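Local coordinates for hypothetical protein (Nostoc punctiforme, PDB 2O62), which is of unknown function but belongs to the DUF3598 family and joins two mostly antiparallel beta regions of the calycin clan, at residues A[246-251]-A[263-268]; A[96-101]-A[237-242]; A[149-154]-A[164-169]; A[103-108]-A[217-222]. One frame throughout, in Å; residues are numbered along the deposited sequence. Where two conformers were deposited one is given.

Contact 1 (A[246-251]-A[263-268]); sequences RQRMIR and TLVTEE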
loop_
_atom_site.group_PDB
_atom_site.type_symbol
_atom_site.label_atom_id
_atom_site.label_comp_id
_atom_site.label_asym_id
_atom_site.label_seq_id
_atom_site.Cartn_x
_atom_site.Cartn_y
_atom_site.Cartn_z
ATOM N N ARG A 246 -9.082 6.919 6.642
ATOM C CA ARG A 246 -8.266 6.446 5.542
ATOM C C ARG A 246 -6.841 6.286 5.987
ATOM O O ARG A 246 -6.326 7.096 6.779
ATOM C CB ARG A 246 -8.301 7.444 4.409
ATOM C CG ARG A 246 -7.574 6.993 3.148
ATOM C CD ARG A 246 -8.317 7.441 1.901
ATOM N NE ARG A 246 -7.624 7.114 0.639
ATOM C CZ ARG A 246 -6.924 7.971 -0.094
ATOM N NH1 ARG A 246 -6.690 9.204 0.333
ATOM N NH2 ARG A 246 -6.403 7.574 -1.265
ATOM N N GLN A 247 -6.197 5.238 5.507
ATOM C CA GLN A 247 -4.777 5.122 5.674
ATOM C C GLN A 247 -4.105 5.201 4.331
ATOM O O GLN A 247 -4.655 4.780 3.329
ATOM C CB GLN A 247 -4.365 3.817 6.403
ATOM C CG GLN A 247 -4.674 3.840 7.877
ATOM C CD GLN A 247 -4.107 2.682 8.630
ATOM O OE1 GLN A 247 -4.101 1.568 8.151
ATOM N NE2 GLN A 247 -3.545 2.959 9.820
ATOM N N ARG A 248 -2.902 5.739 4.332
ATOM C CA ARG A 248 -2.028 5.720 3.145
ATOM C C ARG A 248 -0.664 5.152 3.550
ATOM O O ARG A 248 -0.167 5.430 4.645
ATOM C CB ARG A 248 -1.877 7.109 2.576
ATOM C CG ARG A 248 -3.198 7.669 2.066
ATOM C CD ARG A 248 -3.009 9.015 1.430
ATOM N NE ARG A 248 -2.877 10.111 2.425
ATOM C CZ ARG A 248 -1.769 10.853 2.610
ATOM N NH1 ARG A 248 -0.679 10.675 1.877
ATOM N NH2 ARG A 248 -1.749 11.823 3.510
HETATM N N MSE A 249 -0.049 4.360 2.673
HETATM C CA MSE A 249 1.269 3.822 2.946
HETATM C C MSE A 249 2.208 4.126 1.776
HETATM O O MSE A 249 1.825 4.001 0.638
HETATM C CB MSE A 249 1.227 2.323 3.267
HETATM C CG MSE A 249 2.468 1.828 3.854
HETATM SE SE MSE A 249 2.674 -0.120 4.112
HETATM C CE MSE A 249 1.293 -0.349 5.293
ATOM N N ILE A 250 3.425 4.559 2.087
ATOM C CA ILE A 250 4.424 5.002 1.117
ATOM C C ILE A 250 5.749 4.304 1.404
ATOM O O ILE A 250 6.305 4.479 2.487
ATOM C CB ILE A 250 4.644 6.487 1.193
ATOM C CG1 ILE A 250 3.304 7.239 1.076
ATOM C CG2 ILE A 250 5.610 6.920 0.103
ATOM C CD1 ILE A 250 2.758 7.725 2.369
ATOM N N ARG A 251 6.231 3.513 0.442
ATOM C CA ARG A 251 7.563 2.884 0.474
ATOM C C ARG A 251 8.504 3.754 -0.359
ATOM O O ARG A 251 8.283 3.943 -1.552
ATOM C CB ARG A 251 7.507 1.475 -0.124
ATOM C CG ARG A 251 8.732 0.574 0.074
ATOM C CD ARG A 251 8.551 -0.686 -0.790
ATOM N NE ARG A 251 9.756 -1.506 -0.682
ATOM C CZ ARG A 251 10.028 -2.329 0.312
ATOM N NH1 ARG A 251 9.159 -2.585 1.268
ATOM N NH2 ARG A 251 11.193 -2.970 0.295
ATOM N N THR A 263 6.393 4.721 5.324
ATOM C CA THR A 263 5.512 5.647 6.038
ATOM C C THR A 263 4.062 5.169 6.045
ATOM O O THR A 263 3.551 4.723 5.017
ATOM C CB THR A 263 5.560 7.047 5.337
ATOM O OG1 THR A 263 6.919 7.537 5.393
ATOM C CG2 THR A 263 4.658 8.050 6.018
ATOM N N LEU A 264 3.403 5.300 7.210
ATOM C CA LEU A 264 1.988 4.993 7.355
ATOM C C LEU A 264 1.255 6.205 7.904
ATOM O O LEU A 264 1.568 6.717 8.968
ATOM C CB LEU A 264 1.801 3.758 8.241
ATOM C CG LEU A 264 0.347 3.279 8.410
ATOM C CD1 LEU A 264 -0.223 2.792 7.185
ATOM C CD2 LEU A 264 0.354 2.139 9.467
ATOM N N VAL A 265 0.339 6.705 7.083
ATOM C CA VAL A 265 -0.506 7.853 7.382
ATOM C C VAL A 265 -1.881 7.346 7.822
ATOM O O VAL A 265 -2.468 6.499 7.170
ATOM C CB VAL A 265 -0.703 8.669 6.141
ATOM C CG1 VAL A 265 -1.540 9.884 6.421
ATOM C CG2 VAL A 265 0.651 9.053 5.540
ATOM N N THR A 266 -2.388 7.856 8.936
ATOM C CA THR A 266 -3.779 7.607 9.301
ATOM C C THR A 266 -4.449 8.945 9.426
ATOM O O THR A 266 -3.996 9.780 10.190
ATOM C CB THR A 266 -3.865 6.870 10.632
ATOM O OG1 THR A 266 -3.017 5.719 10.598
ATOM C CG2 THR A 266 -5.297 6.435 10.898
ATOM N N GLU A 267 -5.558 9.143 8.701
ATOM C CA GLU A 267 -6.207 10.417 8.602
ATOM C C GLU A 267 -7.708 10.266 8.757
ATOM O O GLU A 267 -8.276 9.236 8.396
ATOM C CB GLU A 267 -5.995 11.023 7.216
ATOM C CG GLU A 267 -4.639 11.263 6.778
ATOM C CD GLU A 267 -4.553 11.626 5.262
ATOM O OE1 GLU A 267 -5.136 10.927 4.375
ATOM O OE2 GLU A 267 -3.851 12.621 5.027
ATOM N N GLU A 268 -8.358 11.302 9.290
ATOM C CA GLU A 268 -9.781 11.300 9.418
ATOM C C GLU A 268 -10.394 12.460 8.662
ATOM O O GLU A 268 -9.754 13.494 8.461
ATOM C CB GLU A 268 -10.168 11.326 10.902
ATOM C CG GLU A 268 -9.740 12.552 11.630
ATOM C CD GLU A 268 -10.413 12.654 12.989
ATOM O OE1 GLU A 268 -10.505 11.617 13.678
ATOM O OE2 GLU A 268 -10.876 13.760 13.338
HETATM O O HOH W 1 -7.341 10.496 2.879
HETATM O O HOH W 2 8.530 6.506 3.523
#
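T263 and I250 form the first hydrogen-bonded antiparallel pair along 263-268, and one water links T263 OG1 to I250 O while the same hydroxyl bonds T153 of the next strand. L264 turns to the other face, where its CD1 lies 4.0 Å from CE of selenomethionine M249. V265 returns to the face of T263. Its CG1 lies over the guanidinium of R248, 3.5 Å from NH2, and its CG2 meets I250 CD1 at 4.0 Å. T266 stands side by side with Q247, and Q247 NE2 donates to T266 OG1 (2.9 Å) close to the amide plane. E267 is held side-on by R248, NE to OE1 at 3.1 Å and NH2 to OE2 at 2.7 Å. The bend of R248 at chi3 (-78°) turns the NE-NH2 edge of its guanidinium to E267, yet guanidinium and carboxylate planes are 54° apart and both nitrogens come from above the carboxylate. A water joins E267 OE1 to R246 NH1, R246 NH2 bonds S220, and R248 NH1 reaches E236 in a second salt bridge. The hairpin of strands 245-253 and 259-269 is flanked in the barrel by strands 233-242 and 145-155, and M249, Q247 and L264 pack on F98 of strand 93-100.

Contact 2 (A[96-101]-A[237-242]); sequences LAFVHE and AGWLIQ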
loop_
_atom_site.group_PDB
_atom_site.type_symbol
_atom_site.label_atom_id
_atom_site.label_comp_id
_atom_site.label_asym_id
_atom_site.label_seq_id
_atom_site.Cartn_x
_atom_site.Cartn_y
_atom_site.Cartn_z
ATOM N N LEU A 96 2.217 -3.037 -0.364
ATOM C CA LEU A 96 1.779 -2.305 0.809
ATOM C C LEU A 96 0.636 -3.089 1.444
ATOM O O LEU A 96 -0.373 -3.338 0.819
ATOM C CB LEU A 96 1.315 -0.906 0.380
ATOM C CG LEU A 96 2.450 -0.184 -0.406
ATOM C CD1 LEU A 96 1.926 0.831 -1.297
ATOM C CD2 LEU A 96 3.463 0.384 0.440
ATOM N N ALA A 97 0.786 -3.430 2.704
ATOM C CA ALA A 97 -0.136 -4.333 3.392
ATOM C C ALA A 97 -0.682 -3.670 4.654
ATOM O O ALA A 97 0.054 -3.458 5.606
ATOM C CB ALA A 97 0.614 -5.643 3.756
ATOM N N PHE A 98 -1.970 -3.324 4.634
ATOM C CA PHE A 98 -2.685 -2.748 5.765
ATOM C C PHE A 98 -3.399 -3.812 6.605
ATOM O O PHE A 98 -4.066 -4.690 6.067
ATOM C CB PHE A 98 -3.738 -1.713 5.303
ATOM C CG PHE A 98 -3.219 -0.652 4.380
ATOM C CD1 PHE A 98 -3.221 -0.842 2.992
ATOM C CD2 PHE A 98 -2.790 0.569 4.890
ATOM C CE1 PHE A 98 -2.794 0.143 2.138
ATOM C CE2 PHE A 98 -2.330 1.555 4.026
ATOM C CZ PHE A 98 -2.322 1.338 2.681
ATOM N N VAL A 99 -3.270 -3.702 7.923
ATOM C CA VAL A 99 -3.986 -4.508 8.873
ATOM C C VAL A 99 -4.947 -3.586 9.650
ATOM O O VAL A 99 -4.578 -2.493 10.084
ATOM C CB VAL A 99 -3.031 -5.197 9.799
ATOM C CG1 VAL A 99 -3.790 -6.027 10.839
ATOM C CG2 VAL A 99 -2.058 -6.046 8.983
ATOM N N HIS A 100 -6.194 -4.012 9.772
ATOM C CA HIS A 100 -7.209 -3.299 10.552
ATOM C C HIS A 100 -8.264 -4.252 11.073
ATOM O O HIS A 100 -9.053 -4.784 10.284
ATOM C CB HIS A 100 -7.896 -2.257 9.676
ATOM C CG HIS A 100 -8.975 -1.490 10.387
ATOM N ND1 HIS A 100 -8.702 -0.421 11.218
ATOM C CD2 HIS A 100 -10.318 -1.627 10.385
ATOM C CE1 HIS A 100 -9.832 0.053 11.708
ATOM N NE2 HIS A 100 -10.828 -0.667 11.228
ATOM N N GLU A 101 -8.244 -4.500 12.382
ATOM C CA GLU A 101 -9.243 -5.340 13.036
ATOM C C GLU A 101 -9.261 -6.733 12.364
ATOM O O GLU A 101 -8.242 -7.418 12.393
ATOM C CB GLU A 101 -10.613 -4.613 13.067
ATOM C CG GLU A 101 -10.548 -3.291 13.868
ATOM C CD GLU A 101 -11.884 -2.567 14.027
ATOM O OE1 GLU A 101 -12.880 -2.925 13.331
ATOM O OE2 GLU A 101 -11.927 -1.597 14.829
ATOM N N ALA A 237 -0.056 3.332 -1.733
ATOM C CA ALA A 237 -1.395 2.786 -1.747
ATOM C C ALA A 237 -2.156 3.448 -0.602
ATOM O O ALA A 237 -1.576 3.980 0.333
ATOM C CB ALA A 237 -1.340 1.265 -1.529
ATOM N N GLY A 238 -3.452 3.310 -0.666
ATOM C CA GLY A 238 -4.388 3.883 0.294
ATOM C C GLY A 238 -5.512 2.917 0.516
ATOM O O GLY A 238 -5.807 2.064 -0.330
ATOM N N TRP A 239 -6.182 3.077 1.649
ATOM C CA TRP A 239 -7.343 2.281 1.963
ATOM C C TRP A 239 -8.316 3.119 2.747
ATOM O O TRP A 239 -7.979 3.529 3.852
ATOM C CB TRP A 239 -6.917 1.111 2.827
ATOM C CG TRP A 239 -7.935 0.063 3.058
ATOM C CD1 TRP A 239 -9.059 -0.193 2.300
ATOM C CD2 TRP A 239 -7.929 -0.897 4.096
ATOM N NE1 TRP A 239 -9.705 -1.282 2.785
ATOM C CE2 TRP A 239 -9.043 -1.736 3.894
ATOM C CE3 TRP A 239 -7.047 -1.186 5.148
ATOM C CZ2 TRP A 239 -9.325 -2.817 4.723
ATOM C CZ3 TRP A 239 -7.319 -2.254 5.963
ATOM C CH2 TRP A 239 -8.455 -3.067 5.752
ATOM N N LEU A 240 -9.503 3.351 2.175
ATOM C CA LEU A 240 -10.599 4.058 2.840
ATOM C C LEU A 240 -11.316 3.009 3.702
ATOM O O LEU A 240 -12.237 2.288 3.249
ATOM C CB LEU A 240 -11.552 4.671 1.819
ATOM C CG LEU A 240 -12.683 5.530 2.377
ATOM C CD1 LEU A 240 -12.104 6.806 3.015
ATOM C CD2 LEU A 240 -13.689 5.868 1.299
ATOM N N ILE A 241 -10.876 2.918 4.944
ATOM C CA ILE A 241 -11.314 1.872 5.862
ATOM C C ILE A 241 -12.760 2.056 6.315
ATOM O O ILE A 241 -13.491 1.081 6.478
ATOM C CB ILE A 241 -10.392 1.805 7.096
ATOM C CG1 ILE A 241 -8.959 1.506 6.676
ATOM C CG2 ILE A 241 -10.860 0.727 8.045
ATOM C CD1 ILE A 241 -7.926 1.733 7.742
ATOM N N GLN A 242 -13.138 3.313 6.570
ATOM C CA GLN A 242 -14.511 3.727 6.839
ATOM C C GLN A 242 -14.738 5.015 6.069
ATOM O O GLN A 242 -13.783 5.638 5.621
ATOM C CB GLN A 242 -14.708 4.014 8.348
ATOM C CG GLN A 242 -14.332 2.868 9.295
ATOM C CD GLN A 242 -15.210 1.605 9.119
ATOM O OE1 GLN A 242 -16.295 1.662 8.511
ATOM N NE2 GLN A 242 -14.741 0.464 9.654
HETATM O O HOH W 3 -13.266 0.329 11.606
#
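L96, F98 and H100 face A237, W239 and I241 across two strands of different sheets, which run in roughly the same direction with axes 8.1 Å apart and 24° between them. At one end L96 CD1 presses tightly on A237 CB, at 3.3 Å. F98 and W239 slide past each other in opposite directions: F98 CB comes 3.4 Å from W239 CE3, while W239 CB sits over the F98 face in a CH-pi contact, 4.3 Å from the ring centroid. The far edge of the F98 ring points at the backbone, its CZ 3.6 Å from A237 O. H100 has CG anti to the backbone nitrogen (chi1 179°), which lays its ring across I241. There CG2 of I241 meets one face, 3.5 Å from the H100 ring centroid, and CG of E101 covers the opposite face. I241 and Q242 belong to a classic beta bulge. A water lies between H100 NE2 and Q242 NE2, but unusually close to the amide nitrogen, making that link doubtful. W239 NE1 makes a weak bond to D217 O. The sheets are thus joined by buried apolar and aromatic contact, without direct polar bonds between the segments, the water lying at the more exposed end.

Contact 3 (A[149-154]-A[164-169]); sequences GQAVTI and YSTTLK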
loop_
_atom_site.group_PDB
_atom_site.type_symbol
_atom_site.label_atom_id
_atom_site.label_comp_id
_atom_site.label_asym_id
_atom_site.label_seq_id
_atom_site.Cartn_x
_atom_site.Cartn_y
_atom_site.Cartn_z
ATOM N N GLY A 149 -4.515 14.084 9.874
ATOM C CA GLY A 149 -4.006 13.027 10.684
ATOM C C GLY A 149 -2.537 13.123 10.962
ATOM O O GLY A 149 -1.980 14.211 11.038
ATOM N N GLN A 150 -1.937 11.957 11.162
ATOM C CA GLN A 150 -0.546 11.807 11.572
ATOM C C GLN A 150 0.086 10.693 10.716
ATOM O O GLN A 150 -0.611 9.837 10.209
ATOM C CB GLN A 150 -0.425 11.417 13.056
ATOM C CG GLN A 150 -0.897 12.497 14.002
ATOM C CD GLN A 150 -2.421 12.576 14.150
ATOM O OE1 GLN A 150 -3.097 11.544 14.254
ATOM N NE2 GLN A 150 -2.959 13.815 14.198
ATOM N N ALA A 151 1.399 10.738 10.572
ATOM C CA ALA A 151 2.154 9.751 9.813
ATOM C C ALA A 151 3.315 9.326 10.672
ATOM O O ALA A 151 3.859 10.146 11.372
ATOM C CB ALA A 151 2.683 10.346 8.553
ATOM N N VAL A 152 3.654 8.051 10.614
ATOM C CA VAL A 152 4.854 7.498 11.196
ATOM C C VAL A 152 5.747 7.003 10.055
ATOM O O VAL A 152 5.291 6.204 9.223
ATOM C CB VAL A 152 4.529 6.267 12.068
ATOM C CG1 VAL A 152 5.779 5.707 12.756
ATOM C CG2 VAL A 152 3.492 6.632 13.119
ATOM N N THR A 153 7.012 7.419 10.095
ATOM C CA THR A 153 8.027 6.955 9.150
ATOM C C THR A 153 8.990 6.133 9.956
ATOM O O THR A 153 9.556 6.581 10.991
ATOM C CB THR A 153 8.758 8.110 8.400
ATOM O OG1 THR A 153 7.790 8.895 7.656
ATOM C CG2 THR A 153 9.823 7.537 7.433
ATOM N N ILE A 154 9.182 4.913 9.468
ATOM C CA ILE A 154 10.198 4.017 9.983
ATOM C C ILE A 154 11.286 3.732 8.933
ATOM O O ILE A 154 11.078 3.897 7.742
ATOM C CB ILE A 154 9.577 2.689 10.480
ATOM C CG1 ILE A 154 8.820 1.968 9.393
ATOM C CG2 ILE A 154 8.669 2.933 11.691
ATOM C CD1 ILE A 154 8.263 0.629 9.888
ATOM N N TYR A 164 4.896 12.900 11.948
ATOM C CA TYR A 164 4.545 14.100 11.214
ATOM C C TYR A 164 3.046 14.305 11.249
ATOM O O TYR A 164 2.306 13.334 11.361
ATOM C CB TYR A 164 4.939 13.884 9.752
ATOM C CG TYR A 164 6.390 13.569 9.555
ATOM C CD1 TYR A 164 7.290 14.570 9.465
ATOM C CD2 TYR A 164 6.838 12.265 9.446
ATOM C CE1 TYR A 164 8.641 14.330 9.301
ATOM C CE2 TYR A 164 8.187 11.990 9.274
ATOM C CZ TYR A 164 9.082 13.052 9.172
ATOM O OH TYR A 164 10.443 12.909 9.036
ATOM N N SER A 165 2.614 15.546 11.088
ATOM C CA SER A 165 1.224 15.897 10.852
ATOM C C SER A 165 0.917 15.854 9.364
ATOM O O SER A 165 1.759 16.245 8.531
ATOM C CB SER A 165 0.955 17.306 11.322
ATOM O OG SER A 165 1.033 17.381 12.720
ATOM N N THR A 166 -0.286 15.427 9.020
ATOM C CA THR A 166 -0.703 15.395 7.630
ATOM C C THR A 166 -2.015 16.107 7.468
ATOM O O THR A 166 -2.837 16.111 8.373
ATOM C CB THR A 166 -0.874 13.983 7.123
ATOM O OG1 THR A 166 -1.959 13.322 7.803
ATOM C CG2 THR A 166 0.390 13.193 7.331
ATOM N N THR A 167 -2.176 16.684 6.282
ATOM C CA THR A 167 -3.398 17.303 5.808
ATOM C C THR A 167 -3.565 16.852 4.342
ATOM O O THR A 167 -2.603 16.813 3.570
ATOM C CB THR A 167 -3.283 18.851 5.879
ATOM O OG1 THR A 167 -3.152 19.276 7.256
ATOM C CG2 THR A 167 -4.511 19.509 5.317
ATOM N N LEU A 168 -4.780 16.548 3.943
ATOM C CA LEU A 168 -5.070 16.279 2.550
ATOM C C LEU A 168 -6.380 16.954 2.222
ATOM O O LEU A 168 -7.381 16.726 2.896
ATOM C CB LEU A 168 -5.164 14.771 2.372
ATOM C CG LEU A 168 -5.635 14.137 1.077
ATOM C CD1 LEU A 168 -4.842 14.681 -0.040
ATOM C CD2 LEU A 168 -5.364 12.615 1.217
ATOM N N LYS A 169 -6.366 17.842 1.237
ATOM C CA LYS A 169 -7.574 18.521 0.752
ATOM C C LYS A 169 -7.770 18.120 -0.708
ATOM O O LYS A 169 -6.818 18.164 -1.487
ATOM C CB LYS A 169 -7.430 20.055 0.852
ATOM C CG LYS A 169 -6.963 20.529 2.229
ATOM C CD LYS A 169 -6.911 22.032 2.402
ATOM C CE LYS A 169 -6.705 22.414 3.887
ATOM N NZ LYS A 169 -6.759 23.909 4.121
HETATM O O HOH W 4 -1.278 16.159 14.083
#
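T166 holds its hydroxyl between its own backbone nitrogen and carbonyl carbon (chi1 65°), which leans it against the backbone of G149, with T166 OG1 3.2 Å from G149 C, and swings T166 CG2 toward A151, 3.9 Å from A151 CB. In Y164 the first torsion (-58°) sets CG beside the backbone nitrogen and carries the ring along to T153; the two side chains meet at an oblique angle, with T153 OG1 3.5 Å from Y164 CE2. The backbones are held as two hydrogen-bonded antiparallel pairs, G149 with T166 and A151 with Y164, around the non-hydrogen-bonded pair of Q150 and S165. Among their bonds are T166 N to G149 O and A151 N to Y164 O, both 2.9 Å. The axes of the two short segments run at 129°, well away from a straight antiparallel alignment, and the bridges end at A151 with Y164. G149, which has no side chain, lies against the T166 hydroxyl. On the outward side Q150 NE2 and S165 OG share a water, although S165 has a second conformer and the link is therefore uncertain. The polar ends on the other side look to the next strand: T153 OG1 bonds T263, and T166 OG1 makes a weak bond to E267. Strands 145-155 and 162-172 form a hairpin in the closed barrel, lying between strand 259-269, where A151 and T166 touch V265, and strand 178-184, where F184 meets both A151 and the Y164 ring.

Contact 4 (A[103-108]-A[217-222]); sequences RRLRLV and DGASAT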
loop_
_atom_site.group_PDB
_atom_site.type_symbol
_atom_site.label_atom_id
_atom_site.label_comp_id
_atom_site.label_asym_id
_atom_site.label_seq_id
_atom_site.Cartn_x
_atom_site.Cartn_y
_atom_site.Cartn_z
ATOM N N ARG A 103 -9.469 -7.515 9.172
ATOM C CA ARG A 103 -9.168 -7.376 7.756
ATOM C C ARG A 103 -7.708 -7.098 7.516
ATOM O O ARG A 103 -7.047 -6.429 8.319
ATOM C CB ARG A 103 -9.943 -6.185 7.152
ATOM C CG ARG A 103 -11.437 -6.418 6.968
ATOM C CD ARG A 103 -11.836 -7.386 5.857
ATOM N NE ARG A 103 -10.926 -7.253 4.725
ATOM C CZ ARG A 103 -11.037 -6.353 3.760
ATOM N NH1 ARG A 103 -12.120 -5.597 3.681
ATOM N NH2 ARG A 103 -10.078 -6.265 2.841
ATOM N N ARG A 104 -7.218 -7.593 6.384
ATOM C CA ARG A 104 -6.017 -7.051 5.758
ATOM C C ARG A 104 -6.384 -6.645 4.349
ATOM O O ARG A 104 -7.276 -7.249 3.714
ATOM C CB ARG A 104 -4.836 -8.006 5.745
ATOM C CG ARG A 104 -4.558 -8.661 7.057
ATOM C CD ARG A 104 -3.153 -9.196 7.139
ATOM N NE ARG A 104 -2.915 -10.279 6.212
ATOM C CZ ARG A 104 -1.788 -10.972 6.104
ATOM N NH1 ARG A 104 -0.764 -10.712 6.894
ATOM N NH2 ARG A 104 -1.685 -11.947 5.210
ATOM N N LEU A 105 -5.725 -5.601 3.870
ATOM C CA LEU A 105 -5.810 -5.211 2.471
ATOM C C LEU A 105 -4.402 -5.030 2.022
ATOM O O LEU A 105 -3.690 -4.150 2.557
ATOM C CB LEU A 105 -6.546 -3.888 2.243
ATOM C CG LEU A 105 -6.328 -3.551 0.741
ATOM C CD1 LEU A 105 -7.483 -4.152 -0.090
ATOM C CD2 LEU A 105 -6.056 -2.195 0.369
ATOM N N ARG A 106 -3.992 -5.857 1.059
ATOM C CA ARG A 106 -2.598 -5.880 0.638
ATOM C C ARG A 106 -2.564 -5.598 -0.850
ATOM O O ARG A 106 -3.290 -6.234 -1.616
ATOM C CB ARG A 106 -1.933 -7.185 0.952
ATOM C CG ARG A 106 -2.157 -7.572 2.338
ATOM C CD ARG A 106 -1.290 -8.722 2.809
ATOM N NE ARG A 106 -1.758 -10.040 2.410
ATOM C CZ ARG A 106 -1.030 -10.949 1.758
ATOM N NH1 ARG A 106 0.198 -10.684 1.326
ATOM N NH2 ARG A 106 -1.514 -12.165 1.558
ATOM N N LEU A 107 -1.789 -4.598 -1.231
ATOM C CA LEU A 107 -1.736 -4.173 -2.610
ATOM C C LEU A 107 -0.318 -4.303 -3.147
ATOM O O LEU A 107 0.603 -3.691 -2.628
ATOM C CB LEU A 107 -2.268 -2.728 -2.755
ATOM C CG LEU A 107 -2.623 -2.222 -4.174
ATOM C CD1 LEU A 107 -3.754 -1.241 -4.137
ATOM C CD2 LEU A 107 -1.450 -1.536 -4.799
ATOM N N VAL A 108 -0.166 -5.090 -4.209
ATOM C CA VAL A 108 1.061 -5.220 -4.947
ATOM C C VAL A 108 1.008 -4.443 -6.282
ATOM O O VAL A 108 0.036 -4.550 -7.057
ATOM C CB VAL A 108 1.353 -6.698 -5.265
ATOM C CG1 VAL A 108 2.687 -6.852 -5.898
ATOM C CG2 VAL A 108 1.261 -7.526 -4.019
ATOM N N ASP A 217 -12.851 -2.278 -2.603
ATOM C CA ASP A 217 -12.589 -2.379 -1.164
ATOM C C ASP A 217 -11.967 -1.103 -0.588
ATOM O O ASP A 217 -11.142 -1.161 0.333
ATOM C CB ASP A 217 -11.682 -3.569 -0.884
ATOM C CG ASP A 217 -11.633 -3.945 0.617
ATOM O OD1 ASP A 217 -12.701 -3.956 1.304
ATOM O OD2 ASP A 217 -10.521 -4.195 1.149
ATOM N N GLY A 218 -12.330 0.025 -1.191
ATOM C CA GLY A 218 -11.864 1.366 -0.784
ATOM C C GLY A 218 -10.376 1.590 -1.006
ATOM O O GLY A 218 -9.791 2.541 -0.483
ATOM N N ALA A 219 -9.769 0.757 -1.873
ATOM C CA ALA A 219 -8.341 0.814 -2.162
ATOM C C ALA A 219 -7.972 1.794 -3.271
ATOM O O ALA A 219 -8.737 2.033 -4.213
ATOM C CB ALA A 219 -7.840 -0.544 -2.520
ATOM N N SER A 220 -6.782 2.358 -3.169
ATOM C CA SER A 220 -6.218 3.133 -4.234
ATOM C C SER A 220 -4.754 2.771 -4.410
ATOM O O SER A 220 -4.084 2.321 -3.463
ATOM C CB SER A 220 -6.396 4.643 -3.986
ATOM O OG SER A 220 -5.819 5.044 -2.774
ATOM N N ALA A 221 -4.276 2.925 -5.629
ATOM C CA ALA A 221 -2.861 2.774 -5.904
ATOM C C ALA A 221 -2.338 4.041 -6.582
ATOM O O ALA A 221 -2.894 4.481 -7.580
ATOM C CB ALA A 221 -2.643 1.600 -6.809
ATOM N N THR A 222 -1.244 4.600 -6.081
ATOM C CA THR A 222 -0.605 5.763 -6.715
ATOM C C THR A 222 0.756 5.320 -7.263
ATOM O O THR A 222 1.572 4.781 -6.525
ATOM C CB THR A 222 -0.502 6.966 -5.721
ATOM O OG1 THR A 222 -1.828 7.343 -5.337
ATOM C CG2 THR A 222 0.187 8.159 -6.348
#
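R103 grips D217 end-on with two nitrogens, NH1 to OD1 at 2.9 Å and NH2 to OD2 at 2.7 Å. Both oxygens lie near the guanidinium plane, and the two flat groups are turned 32° from each other: OD1 is met on its syn side, OD2 from above the carboxylate. Bends at chi2 and chi3 fold the arginine so that its end faces the aspartate, and NH2 makes a further bond, 3.1 Å long, to R104 O. More partners fix the pair from outside: R103 NE bonds E125 O, R103 NH1 bonds A133 O, and D217 OD1 takes the backbone nitrogen of R135. Next to the ion pair L105 slides past D217 in the opposite direction, its CD1 3.3 Å from OD2, and its other methyl, CD2, sits 3.8 Å from A219 CB. L107 continues the apolar row further along, with CD2 3.9 Å from A221 CB and CD1 3.6 Å from S220 O. Strand 103-111 of the N-terminal sheet and strand 219-224 of the barrel run here in roughly the same direction, 8.8 Å apart at their closest and 27° off parallel, so leucines bridge the distance to alanines. A buried charge pair is thus flanked by aliphatic carbon, which would probably strengthen its electrostatic attraction, while the additional bonds satisfy polar atoms buried between the two sheets.

How the contacts relate
Contacts 1 and 3 are hairpins within one closed antiparallel barrel, their centres 7 Å apart and joined where strand 145-155 pairs with strand 259-269, the first and last strands of the barrel. Contacts 2 and 4 instead bring two sheets together: the neighbouring strands 93-100 and 103-111 of the first lie on the neighbouring strands 233-242 and 219-224 of the barrel, and the centres of contacts 2 and 4 are about 6 Å apart. Contact 1 touches contact 2, centres 8 Å apart, through strand 245-253. In sequence contact 2 encloses contact 4, which encloses contact 3, and contact 1 follows. The two hairpins meet to close the barrel, and contacts 2 and 4 dock the N-terminal family region on the C-terminal one.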